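Local coordinates for protein condensin complex subunit 3 (Schizosaccharomyces pombe, PDB 5OQR) that serves as a regulatory subunit of the condensin complex, which is required to convert interphase chromatin into mitotic-like condensed chromosomes, at residues 416-420 with 473-479; 420-424 with 482-486; 507-511 with 524-528. All coordinates share one frame; numbering follows the deposited sequence.

Contact 1 of 3, residues 416-420 with 473-479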
ATOM      1  N   GLU A 416     -33.251  21.788  -4.732  1.00 49.89           N
ATOM      2  CA  GLU A 416     -32.357  22.125  -5.834  1.00 48.96           C
ATOM      3  C   GLU A 416     -32.828  23.366  -6.574  1.00 48.47           C
ATOM      4  O   GLU A 416     -32.003  24.146  -7.062  1.00 48.38           O
ATOM      5  CB  GLU A 416     -32.249  20.954  -6.810  1.00 60.79           C
ATOM      6  CG  GLU A 416     -31.467  19.767  -6.288  1.00 51.28           C
ATOM      7  CD  GLU A 416     -31.157  18.760  -7.378  1.00 62.14           C
ATOM      8  OE1 GLU A 416     -31.579  18.989  -8.531  1.00 62.57           O
ATOM      9  OE2 GLU A 416     -30.490  17.746  -7.085  1.00 69.11           O
ATOM     10  N   ASN A 417     -34.142  23.568  -6.671  1.00 53.79           N
ATOM     11  CA  ASN A 417     -34.661  24.702  -7.426  1.00 53.06           C
ATOM     12  C   ASN A 417     -34.296  26.018  -6.751  1.00 45.89           C
ATOM     13  O   ASN A 417     -33.818  26.951  -7.406  1.00 44.68           O
ATOM     14  CB  ASN A 417     -36.175  24.573  -7.586  1.00 57.38           C
ATOM     15  CG  ASN A 417     -36.717  25.442  -8.704  1.00 65.22           C
ATOM     16  OD1 ASN A 417     -37.491  26.369  -8.467  1.00 78.30           O
ATOM     17  ND2 ASN A 417     -36.301  25.153  -9.931  1.00 66.83           N
ATOM     18  N   ASP A 418     -34.511  26.113  -5.439  1.00 46.58           N
ATOM     19  CA  ASP A 418     -34.095  27.307  -4.712  1.00 55.22           C
ATOM     20  C   ASP A 418     -32.590  27.505  -4.793  1.00 49.59           C
ATOM     21  O   ASP A 418     -32.112  28.645  -4.801  1.00 45.75           O
ATOM     22  CB  ASP A 418     -34.535  27.217  -3.251  1.00 60.17           C
ATOM     23  CG  ASP A 418     -36.036  27.077  -3.103  1.00 75.58           C
ATOM     24  OD1 ASP A 418     -36.483  26.524  -2.076  1.00 86.08           O
ATOM     25  OD2 ASP A 418     -36.768  27.514  -4.015  1.00 79.88           O
ATOM     26  N   PHE A 419     -31.828  26.411  -4.853  1.00 47.05           N
ATOM     27  CA  PHE A 419     -30.377  26.518  -4.953  1.00 43.26           C
ATOM     28  C   PHE A 419     -29.957  27.059  -6.312  1.00 39.75           C
ATOM     29  O   PHE A 419     -29.042  27.884  -6.401  1.00 38.30           O
ATOM     30  CB  PHE A 419     -29.741  25.154  -4.690  1.00 41.21           C
ATOM     31  CG  PHE A 419     -28.280  25.093  -5.018  1.00 34.61           C
ATOM     32  CD1 PHE A 419     -27.842  24.442  -6.157  1.00 35.35           C
ATOM     33  CD2 PHE A 419     -27.345  25.689  -4.192  1.00 31.84           C
ATOM     34  CE1 PHE A 419     -26.500  24.383  -6.462  1.00 35.75           C
ATOM     35  CE2 PHE A 419     -26.001  25.635  -4.492  1.00 36.31           C
ATOM     36  CZ  PHE A 419     -25.577  24.981  -5.629  1.00 39.00           C
ATOM     37  N   CYS A 420     -30.615  26.610  -7.382  1.00 34.73           N
ATOM     38  CA  CYS A 420     -30.322  27.148  -8.705  1.00 38.95           C
ATOM     39  C   CYS A 420     -30.737  28.610  -8.797  1.00 43.47           C
ATOM     40  O   CYS A 420     -29.969  29.455  -9.271  1.00 45.74           O
ATOM     41  CB  CYS A 420     -31.026  26.318  -9.781  1.00 50.91           C
ATOM     42  SG  CYS A 420     -30.381  24.644  -9.989  1.00 48.76           S
ATOM     43  N   ILE A 473     -26.271  19.422  -8.322  1.00 35.16           N
ATOM     44  CA  ILE A 473     -27.622  19.011  -8.671  1.00 38.32           C
ATOM     45  C   ILE A 473     -27.542  17.687  -9.414  1.00 46.13           C
ATOM     46  O   ILE A 473     -26.512  17.328  -9.988  1.00 45.55           O
ATOM     47  CB  ILE A 473     -28.368  20.071  -9.509  1.00 38.93           C
ATOM     48  CG1 ILE A 473     -27.562  20.449 -10.750  1.00 35.73           C
ATOM     49  CG2 ILE A 473     -28.641  21.302  -8.665  1.00 35.83           C
ATOM     50  CD1 ILE A 473     -28.362  21.214 -11.772  1.00 43.21           C
ATOM     51  N   THR A 474     -28.655  16.952  -9.389  1.00 55.25           N
ATOM     52  CA  THR A 474     -28.688  15.584  -9.883  1.00 59.88           C
ATOM     53  C   THR A 474     -29.641  15.352 -11.047  1.00 64.97           C
ATOM     54  O   THR A 474     -29.473  14.357 -11.760  1.00 68.90           O
ATOM     55  CB  THR A 474     -29.067  14.620  -8.749  1.00 54.89           C
ATOM     56  OG1 THR A 474     -30.186  15.144  -8.025  1.00 61.58           O
ATOM     57  CG2 THR A 474     -27.892  14.425  -7.803  1.00 53.57           C
ATOM     58  N   SER A 475     -30.628  16.219 -11.260  1.00 62.82           N
ATOM     59  CA  SER A 475     -31.572  16.047 -12.354  1.00 74.55           C
ATOM     60  C   SER A 475     -31.881  17.402 -12.970  1.00 75.68           C
ATOM     61  O   SER A 475     -31.702  18.448 -12.343  1.00 63.12           O
ATOM     62  CB  SER A 475     -32.867  15.373 -11.887  1.00 77.08           C
ATOM     63  OG  SER A 475     -33.508  16.140 -10.884  1.00 70.12           O
ATOM     64  N   SER A 476     -32.344  17.369 -14.216  1.00 77.30           N
ATOM     65  CA  SER A 476     -32.638  18.583 -14.962  1.00 67.24           C
ATOM     66  C   SER A 476     -34.081  19.035 -14.814  1.00 81.03           C
ATOM     67  O   SER A 476     -34.496  19.981 -15.492  1.00 68.13           O
ATOM     68  CB  SER A 476     -32.314  18.377 -16.446  1.00 54.01           C
ATOM     69  OG  SER A 476     -33.140  17.380 -17.019  1.00 67.26           O
ATOM     70  N   LEU A 477     -34.849  18.392 -13.944  1.00 83.96           N
ATOM     71  CA  LEU A 477     -36.253  18.739 -13.790  1.00 83.56           C
ATOM     72  C   LEU A 477     -36.391  20.118 -13.155  1.00 81.10           C
ATOM     73  O   LEU A 477     -35.729  20.425 -12.159  1.00 77.79           O
ATOM     74  CB  LEU A 477     -36.958  17.687 -12.938  1.00 85.02           C
ATOM     75  CG  LEU A 477     -38.459  17.886 -12.735  1.00 92.58           C
ATOM     76  CD1 LEU A 477     -39.204  17.804 -14.060  1.00 96.71           C
ATOM     77  CD2 LEU A 477     -38.996  16.865 -11.747  1.00 89.04           C
ATOM     78  N   ASN A 478     -37.249  20.950 -13.742  1.00 90.66           N
ATOM     79  CA  ASN A 478     -37.644  22.253 -13.210  1.00 92.19           C
ATOM     80  C   ASN A 478     -36.564  23.318 -13.345  1.00 84.10           C
ATOM     81  O   ASN A 478     -36.728  24.418 -12.803  1.00 91.16           O
ATOM     82  CB  ASN A 478     -38.062  22.165 -11.737  1.00 90.92           C
ATOM     83  CG  ASN A 478     -39.252  21.253 -11.520  1.00 91.75           C
ATOM     84  OD1 ASN A 478     -39.216  20.355 -10.678  1.00 94.72           O
ATOM     85  ND2 ASN A 478     -40.317  21.478 -12.280  1.00 95.58           N
ATOM     86  N   GLU A 479     -35.466  23.037 -14.050  1.00 79.56           N
ATOM     87  CA  GLU A 479     -34.385  24.008 -14.190  1.00 69.93           C
ATOM     88  C   GLU A 479     -33.945  24.169 -15.640  1.00 57.18           C
ATOM     89  O   GLU A 479     -32.813  24.592 -15.894  1.00 48.41           O
ATOM     90  CB  GLU A 479     -33.194  23.615 -13.318  1.00 69.57           C
ATOM     91  CG  GLU A 479     -33.457  23.757 -11.829  1.00 77.91           C
ATOM     92  CD  GLU A 479     -33.206  22.472 -11.065  1.00 75.20           C
ATOM     93  OE1 GLU A 479     -33.911  22.226 -10.064  1.00 72.03           O
ATOM     94  OE2 GLU A 479     -32.309  21.705 -11.469  1.00 83.98           O
TER
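Ile473 meets the Phe419 ring at its edge, the methyl CG2 lying near the ring plane 4.1 Å from CD1, while Leu409 and Ile406 of helix 399-412 also pack on this ring. The Asn417 and Glu479 side chains pass alongside each other, pointing opposite ways, with amide and carboxylate planes 29° apart. At the Glu416 carboxylate, both polar partners come to the syn side of OE2: Thr474 OG1 donates from 2.8 Å, 17° out of the plane, and Thr474 N from 3.1 Å, tilted further. Beyond CG the Glu416 chain runs extended (chi2 -169°), carrying the carboxylate across to these donors. A type II beta turn, 476-479, leads to Glu479, the N-cap of helix 480-495, whose CG lies 3.7 Å from Cys420 SG; residues 416-418 end HEAT repeat 6. Replacing Glu416 by an alanine would probably leave Thr474 N and OG1 without their shared acceptor and uncover one side of Ile473. Nearby, Ile473 O binds a basic side chain of another protein chain. With Glu416 OE1 and Glu479 OE2 4.1 Å apart, the two donors on OE2, with Arg410 of helix 399-412 against the same side chain, may temper the repulsion between like charges.

Contact 2 of 3, residues 420-424 with 482-486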
ATOM      1  N   CYS A 420     -30.615  26.610  -7.382  1.00 34.73           N
ATOM      2  CA  CYS A 420     -30.322  27.148  -8.705  1.00 38.95           C
ATOM      3  C   CYS A 420     -30.737  28.610  -8.797  1.00 43.47           C
ATOM      4  O   CYS A 420     -29.969  29.455  -9.271  1.00 45.74           O
ATOM      5  CB  CYS A 420     -31.026  26.318  -9.781  1.00 50.91           C
ATOM      6  SG  CYS A 420     -30.381  24.644  -9.989  1.00 48.76           S
ATOM      7  N   SER A 421     -31.949  28.928  -8.341  1.00 47.40           N
ATOM      8  CA  SER A 421     -32.412  30.311  -8.337  1.00 45.09           C
ATOM      9  C   SER A 421     -31.418  31.217  -7.624  1.00 37.92           C
ATOM     10  O   SER A 421     -30.941  32.208  -8.185  1.00 35.33           O
ATOM     11  CB  SER A 421     -33.786  30.397  -7.669  1.00 47.27           C
ATOM     12  OG  SER A 421     -34.820  30.332  -8.630  1.00 69.25           O
ATOM     13  N   LEU A 422     -31.098  30.883  -6.376  1.00 36.02           N
ATOM     14  CA  LEU A 422     -30.192  31.715  -5.595  1.00 41.70           C
ATOM     15  C   LEU A 422     -28.835  31.835  -6.271  1.00 39.71           C
ATOM     16  O   LEU A 422     -28.317  32.941  -6.461  1.00 44.78           O
ATOM     17  CB  LEU A 422     -30.043  31.137  -4.189  1.00 47.72           C
ATOM     18  CG  LEU A 422     -29.009  31.812  -3.286  1.00 49.30           C
ATOM     19  CD1 LEU A 422     -29.297  33.297  -3.146  1.00 42.40           C
ATOM     20  CD2 LEU A 422     -28.988  31.139  -1.926  1.00 39.67           C
ATOM     21  N   LEU A 423     -28.237  30.702  -6.644  1.00 40.24           N
ATOM     22  CA  LEU A 423     -26.877  30.733  -7.164  1.00 35.76           C
ATOM     23  C   LEU A 423     -26.810  31.404  -8.530  1.00 36.10           C
ATOM     24  O   LEU A 423     -25.769  31.962  -8.890  1.00 39.98           O
ATOM     25  CB  LEU A 423     -26.313  29.313  -7.225  1.00 35.19           C
ATOM     26  CG  LEU A 423     -24.830  29.157  -7.572  1.00 36.91           C
ATOM     27  CD1 LEU A 423     -23.951  30.115  -6.785  1.00 37.39           C
ATOM     28  CD2 LEU A 423     -24.401  27.734  -7.302  1.00 44.45           C
ATOM     29  N   VAL A 424     -27.897  31.367  -9.301  1.00 38.47           N
ATOM     30  CA  VAL A 424     -27.934  32.118 -10.553  1.00 35.68           C
ATOM     31  C   VAL A 424     -27.991  33.612 -10.270  1.00 40.21           C
ATOM     32  O   VAL A 424     -27.341  34.411 -10.954  1.00 46.58           O
ATOM     33  CB  VAL A 424     -29.117  31.658 -11.423  1.00 43.96           C
ATOM     34  CG1 VAL A 424     -29.352  32.623 -12.580  1.00 34.41           C
ATOM     35  CG2 VAL A 424     -28.856  30.261 -11.965  1.00 41.69           C
ATOM     36  N   TYR A 482     -32.894  27.830 -16.132  1.00 45.75           N
ATOM     37  CA  TYR A 482     -31.595  28.162 -15.565  1.00 41.04           C
ATOM     38  C   TYR A 482     -30.467  27.614 -16.431  1.00 46.12           C
ATOM     39  O   TYR A 482     -29.458  28.291 -16.646  1.00 41.48           O
ATOM     40  CB  TYR A 482     -31.507  27.635 -14.132  1.00 44.09           C
ATOM     41  CG  TYR A 482     -32.468  28.328 -13.192  1.00 46.12           C
ATOM     42  CD1 TYR A 482     -32.547  29.713 -13.151  1.00 51.84           C
ATOM     43  CD2 TYR A 482     -33.309  27.601 -12.360  1.00 50.59           C
ATOM     44  CE1 TYR A 482     -33.424  30.358 -12.301  1.00 54.56           C
ATOM     45  CE2 TYR A 482     -34.192  28.236 -11.507  1.00 57.59           C
ATOM     46  CZ  TYR A 482     -34.246  29.615 -11.483  1.00 54.96           C
ATOM     47  OH  TYR A 482     -35.124  30.253 -10.636  1.00 53.36           O
ATOM     48  N   MET A 483     -30.639  26.410 -16.975  1.00 37.35           N
ATOM     49  CA  MET A 483     -29.614  25.834 -17.839  1.00 39.93           C
ATOM     50  C   MET A 483     -29.464  26.626 -19.128  1.00 38.51           C
ATOM     51  O   MET A 483     -28.357  27.042 -19.485  1.00 41.06           O
ATOM     52  CB  MET A 483     -29.953  24.384 -18.158  1.00 49.77           C
ATOM     53  CG  MET A 483     -29.865  23.487 -16.967  1.00 53.88           C
ATOM     54  SD  MET A 483     -30.675  21.912 -17.225  1.00 57.15           S
ATOM     55  CE  MET A 483     -30.339  21.200 -15.633  1.00 64.88           C
ATOM     56  N   VAL A 484     -30.565  26.823 -19.854  1.00 35.63           N
ATOM     57  CA  VAL A 484     -30.493  27.561 -21.111  1.00 40.90           C
ATOM     58  C   VAL A 484     -29.860  28.920 -20.877  1.00 40.48           C
ATOM     59  O   VAL A 484     -29.148  29.444 -21.741  1.00 40.30           O
ATOM     60  CB  VAL A 484     -31.892  27.687 -21.750  1.00 47.78           C
ATOM     61  CG1 VAL A 484     -31.798  28.378 -23.099  1.00 51.14           C
ATOM     62  CG2 VAL A 484     -32.538  26.321 -21.917  1.00 58.82           C
ATOM     63  N   ASP A 485     -30.095  29.507 -19.703  1.00 40.79           N
ATOM     64  CA  ASP A 485     -29.484  30.788 -19.367  1.00 40.77           C
ATOM     65  C   ASP A 485     -27.973  30.647 -19.216  1.00 39.44           C
ATOM     66  O   ASP A 485     -27.204  31.331 -19.901  1.00 38.16           O
ATOM     67  CB  ASP A 485     -30.106  31.337 -18.082  1.00 49.35           C
ATOM     68  CG  ASP A 485     -29.765  32.796 -17.848  1.00 53.15           C
ATOM     69  OD1 ASP A 485     -29.739  33.221 -16.676  1.00 51.63           O
ATOM     70  OD2 ASP A 485     -29.521  33.518 -18.837  1.00 61.02           O
ATOM     71  N   MET A 486     -27.529  29.766 -18.317  1.00 40.30           N
ATOM     72  CA  MET A 486     -26.095  29.574 -18.121  1.00 34.04           C
ATOM     73  C   MET A 486     -25.407  29.192 -19.425  1.00 31.01           C
ATOM     74  O   MET A 486     -24.273  29.613 -19.683  1.00 31.67           O
ATOM     75  CB  MET A 486     -25.842  28.503 -17.058  1.00 39.37           C
ATOM     76  CG  MET A 486     -26.536  28.749 -15.723  1.00 48.66           C
ATOM     77  SD  MET A 486     -26.429  30.453 -15.167  1.00 45.60           S
ATOM     78  CE  MET A 486     -24.692  30.543 -14.847  1.00 38.51           C
TER
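Tyr482 reaches across to helix 416-434 and turns one ring face to its backbone, with Ser421 N 3.8 Å above the ring plane and offset toward the rim. The carbonyl carbon of Cys420 lies over the same face, and Cys420 CB comes within 3.7 Å of Tyr482 CD2. One turn further on, Val424 meets the ring obliquely, its CG2 3.9 Å from Tyr482 CD1. The same methyl is 4.0 Å from Met486 SD, so one methyl touches both the ring and the thioether. The bend at chi2 (-43°) sets the Met486 sulfur beside Val424, the two side chains passing each other head to tail. Between the segments the helix axes approach to 11.5 Å and run nearly parallel, 23° apart, consistent with the near-parallel stacking of equivalent helices from successive HEAT repeats; residues 482-486 belong to HEAT repeat 7. Further out, helix 457-471 stands against both partners: Leu469 touches Cys420 and Leu423, and Val466 touches Met486. On the far side of helix 416-434, Leu422 packs on Leu385 and Thr389 of helix 378-394 and on Leu409 of helix 399-412.

Contact 3 of 3, residues 507-511 with 524-528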
ATOM      1  N   LEU A 507     -15.478  24.287 -21.153  1.00 33.23           N
ATOM      2  CA  LEU A 507     -15.742  22.902 -21.529  1.00 34.40           C
ATOM      3  C   LEU A 507     -16.063  22.048 -20.310  1.00 34.45           C
ATOM      4  O   LEU A 507     -16.964  21.206 -20.359  1.00 34.95           O
ATOM      5  CB  LEU A 507     -14.548  22.326 -22.289  1.00 36.26           C
ATOM      6  CG  LEU A 507     -14.495  22.679 -23.777  1.00 37.21           C
ATOM      7  CD1 LEU A 507     -13.138  22.346 -24.350  1.00 44.72           C
ATOM      8  CD2 LEU A 507     -15.582  21.946 -24.543  1.00 36.76           C
ATOM      9  N   GLU A 508     -15.335  22.245 -19.210  1.00 31.74           N
ATOM     10  CA  GLU A 508     -15.665  21.540 -17.976  1.00 33.20           C
ATOM     11  C   GLU A 508     -17.086  21.859 -17.530  1.00 30.52           C
ATOM     12  O   GLU A 508     -17.799  20.982 -17.032  1.00 32.78           O
ATOM     13  CB  GLU A 508     -14.666  21.901 -16.880  1.00 38.39           C
ATOM     14  CG  GLU A 508     -13.218  21.614 -17.239  1.00 45.14           C
ATOM     15  CD  GLU A 508     -12.254  22.066 -16.161  1.00 62.22           C
ATOM     16  OE1 GLU A 508     -12.161  21.383 -15.120  1.00 81.15           O
ATOM     17  OE2 GLU A 508     -11.598  23.112 -16.350  1.00 62.88           O
ATOM     18  N   CYS A 509     -17.515  23.112 -17.700  1.00 29.60           N
ATOM     19  CA  CYS A 509     -18.887  23.476 -17.366  1.00 28.85           C
ATOM     20  C   CYS A 509     -19.875  22.814 -18.315  1.00 28.84           C
ATOM     21  O   CYS A 509     -20.922  22.319 -17.886  1.00 28.03           O
ATOM     22  CB  CYS A 509     -19.057  24.996 -17.406  1.00 48.89           C
ATOM     23  SG  CYS A 509     -18.242  25.893 -16.080  1.00 37.53           S
ATOM     24  N   LEU A 510     -19.562  22.804 -19.611  1.00 32.37           N
ATOM     25  CA  LEU A 510     -20.435  22.153 -20.579  1.00 29.74           C
ATOM     26  C   LEU A 510     -20.583  20.668 -20.274  1.00 25.78           C
ATOM     27  O   LEU A 510     -21.675  20.106 -20.407  1.00 27.33           O
ATOM     28  CB  LEU A 510     -19.888  22.364 -21.988  1.00 25.35           C
ATOM     29  CG  LEU A 510     -20.604  21.641 -23.128  1.00 27.27           C
ATOM     30  CD1 LEU A 510     -22.097  21.896 -23.100  1.00 26.03           C
ATOM     31  CD2 LEU A 510     -20.023  22.074 -24.454  1.00 27.37           C
ATOM     32  N   SER A 511     -19.498  20.021 -19.850  1.00 23.60           N
ATOM     33  CA  SER A 511     -19.555  18.596 -19.544  1.00 24.39           C
ATOM     34  C   SER A 511     -20.568  18.313 -18.446  1.00 25.67           C
ATOM     35  O   SER A 511     -21.379  17.387 -18.557  1.00 32.39           O
ATOM     36  CB  SER A 511     -18.169  18.094 -19.138  1.00 27.55           C
ATOM     37  OG  SER A 511     -17.227  18.299 -20.173  1.00 31.51           O
ATOM     38  N   ASN A 524     -23.318  16.598 -28.097  1.00 40.54           N
ATOM     39  CA  ASN A 524     -21.983  17.153 -27.920  1.00 36.77           C
ATOM     40  C   ASN A 524     -20.878  16.108 -27.951  1.00 38.56           C
ATOM     41  O   ASN A 524     -19.706  16.471 -27.813  1.00 44.08           O
ATOM     42  CB  ASN A 524     -21.914  17.932 -26.605  1.00 47.72           C
ATOM     43  CG  ASN A 524     -22.533  19.309 -26.715  1.00 42.62           C
ATOM     44  OD1 ASN A 524     -22.226  20.065 -27.634  1.00 39.35           O
ATOM     45  ND2 ASN A 524     -23.422  19.636 -25.788  1.00 43.82           N
ATOM     46  N   VAL A 525     -21.208  14.827 -28.128  1.00 37.13           N
ATOM     47  CA  VAL A 525     -20.168  13.809 -28.291  1.00 32.30           C
ATOM     48  C   VAL A 525     -19.198  14.192 -29.406  1.00 35.56           C
ATOM     49  O   VAL A 525     -17.982  14.128 -29.186  1.00 35.33           O
ATOM     50  CB  VAL A 525     -20.798  12.431 -28.497  1.00 33.45           C
ATOM     51  CG1 VAL A 525     -19.753  11.416 -28.955  1.00 32.67           C
ATOM     52  CG2 VAL A 525     -21.454  11.944 -27.218  1.00 28.79           C
ATOM     53  N   PRO A 526     -19.650  14.578 -30.602  1.00 36.83           N
ATOM     54  CA  PRO A 526     -18.691  14.962 -31.651  1.00 35.34           C
ATOM     55  C   PRO A 526     -17.693  16.012 -31.205  1.00 40.61           C
ATOM     56  O   PRO A 526     -16.518  15.951 -31.590  1.00 42.93           O
ATOM     57  CB  PRO A 526     -19.600  15.482 -32.773  1.00 33.64           C
ATOM     58  CG  PRO A 526     -20.891  14.783 -32.566  1.00 44.77           C
ATOM     59  CD  PRO A 526     -21.041  14.612 -31.085  1.00 40.55           C
ATOM     60  N   LEU A 527     -18.129  16.981 -30.400  1.00 49.42           N
ATOM     61  CA  LEU A 527     -17.224  18.026 -29.936  1.00 36.24           C
ATOM     62  C   LEU A 527     -16.101  17.440 -29.092  1.00 40.04           C
ATOM     63  O   LEU A 527     -14.921  17.735 -29.312  1.00 39.12           O
ATOM     64  CB  LEU A 527     -18.004  19.071 -29.142  1.00 41.86           C
ATOM     65  CG  LEU A 527     -17.186  20.207 -28.523  1.00 39.17           C
ATOM     66  CD1 LEU A 527     -16.518  21.039 -29.604  1.00 50.03           C
ATOM     67  CD2 LEU A 527     -18.069  21.067 -27.656  1.00 39.18           C
ATOM     68  N   TYR A 528     -16.450  16.600 -28.118  1.00 36.36           N
ATOM     69  CA  TYR A 528     -15.441  16.036 -27.232  1.00 29.70           C
ATOM     70  C   TYR A 528     -14.552  15.019 -27.933  1.00 35.40           C
ATOM     71  O   TYR A 528     -13.441  14.762 -27.460  1.00 38.27           O
ATOM     72  CB  TYR A 528     -16.120  15.416 -26.016  1.00 26.48           C
ATOM     73  CG  TYR A 528     -16.688  16.465 -25.096  1.00 33.33           C
ATOM     74  CD1 TYR A 528     -18.043  16.753 -25.090  1.00 31.47           C
ATOM     75  CD2 TYR A 528     -15.858  17.193 -24.257  1.00 36.57           C
ATOM     76  CE1 TYR A 528     -18.559  17.723 -24.258  1.00 34.97           C
ATOM     77  CE2 TYR A 528     -16.361  18.164 -23.423  1.00 36.69           C
ATOM     78  CZ  TYR A 528     -17.710  18.427 -23.427  1.00 30.60           C
ATOM     79  OH  TYR A 528     -18.208  19.396 -22.591  1.00 32.26           O
TER
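Leu507 and Ser511 face Tyr528 and Asn524 between two helix segments that run roughly antiparallel, at 145°, with their axes 12.1 Å apart at closest approach. At that spacing the gap is bridged by side chains, chiefly by Tyr528. Its CG lies anti to the carbonyl carbon (chi1 -71°), and from there the ring extends across the interface to place its hydroxyl at the backbone of the other helix. Tyr528 OH donates to Leu507 O over 3.1 Å, meeting the oxygen at a C=O...donor angle of 135° and tilted from the carbonyl plane. The same oxygen takes the ordinary helical bond from Ser511 N and a further one from Ser511 OG, 2.9 Å away and above the carbonyl plane. Three donors therefore converge on one carbonyl in a buried setting, and the phenol is fixed at its far end. The hydroxyl of Ser511 is also hydrogen-bonded to Thr546 OG1 of helix 537-554.

Leucines flank this polar point. Leu507 CD2 approaches the ring obliquely, 4.0 Å from Tyr528 CE2, and Leu510 CG lies 3.3 Å from Tyr528 OH. Leu527 brings CD2 to within 3.9 Å of Leu510 CD2 and close to Leu507 CD2 as well, so that three leucine methyls meet beside the tyrosine. Toward the start of the second segment, Leu510 CD1 rests 3.8 Å from Asn524 ND2.

The contact joins HEAT repeat 7, which holds residues 507-511, to HEAT repeat 8, which holds 524-528. Helix 537-554 packs against both segments, with Leu539 on Leu507, Thr546 on Tyr528 and Leu547 on Val525. From the other direction, Ile491 of helix 480-495 touches Leu510 and Cys509, while helix 457-471 reaches Glu508 and Cys509.

Following the chain, helix 416-434 opens both contact 1 and contact 2, which share Cys420. Contact 1 closes first, on the loop after helix 457-471; contact 2 closes just beyond it, on helix 480-495, so the two loops start from one stretch, the second closing a little further along. Their centres lie 9 Å apart, and Met483 touches Ser476. Together they tie the end of HEAT repeat 6 and the helix that begins there, 416-434, to the start of HEAT repeat 7, across a partly unmodelled connection. Contact 3 comes in series, a short closure between helices 500-514 and 518-534, its centre about 20 Å from that of contact 1 and about 19 Å from that of contact 2, carrying the stack on into HEAT repeat 8.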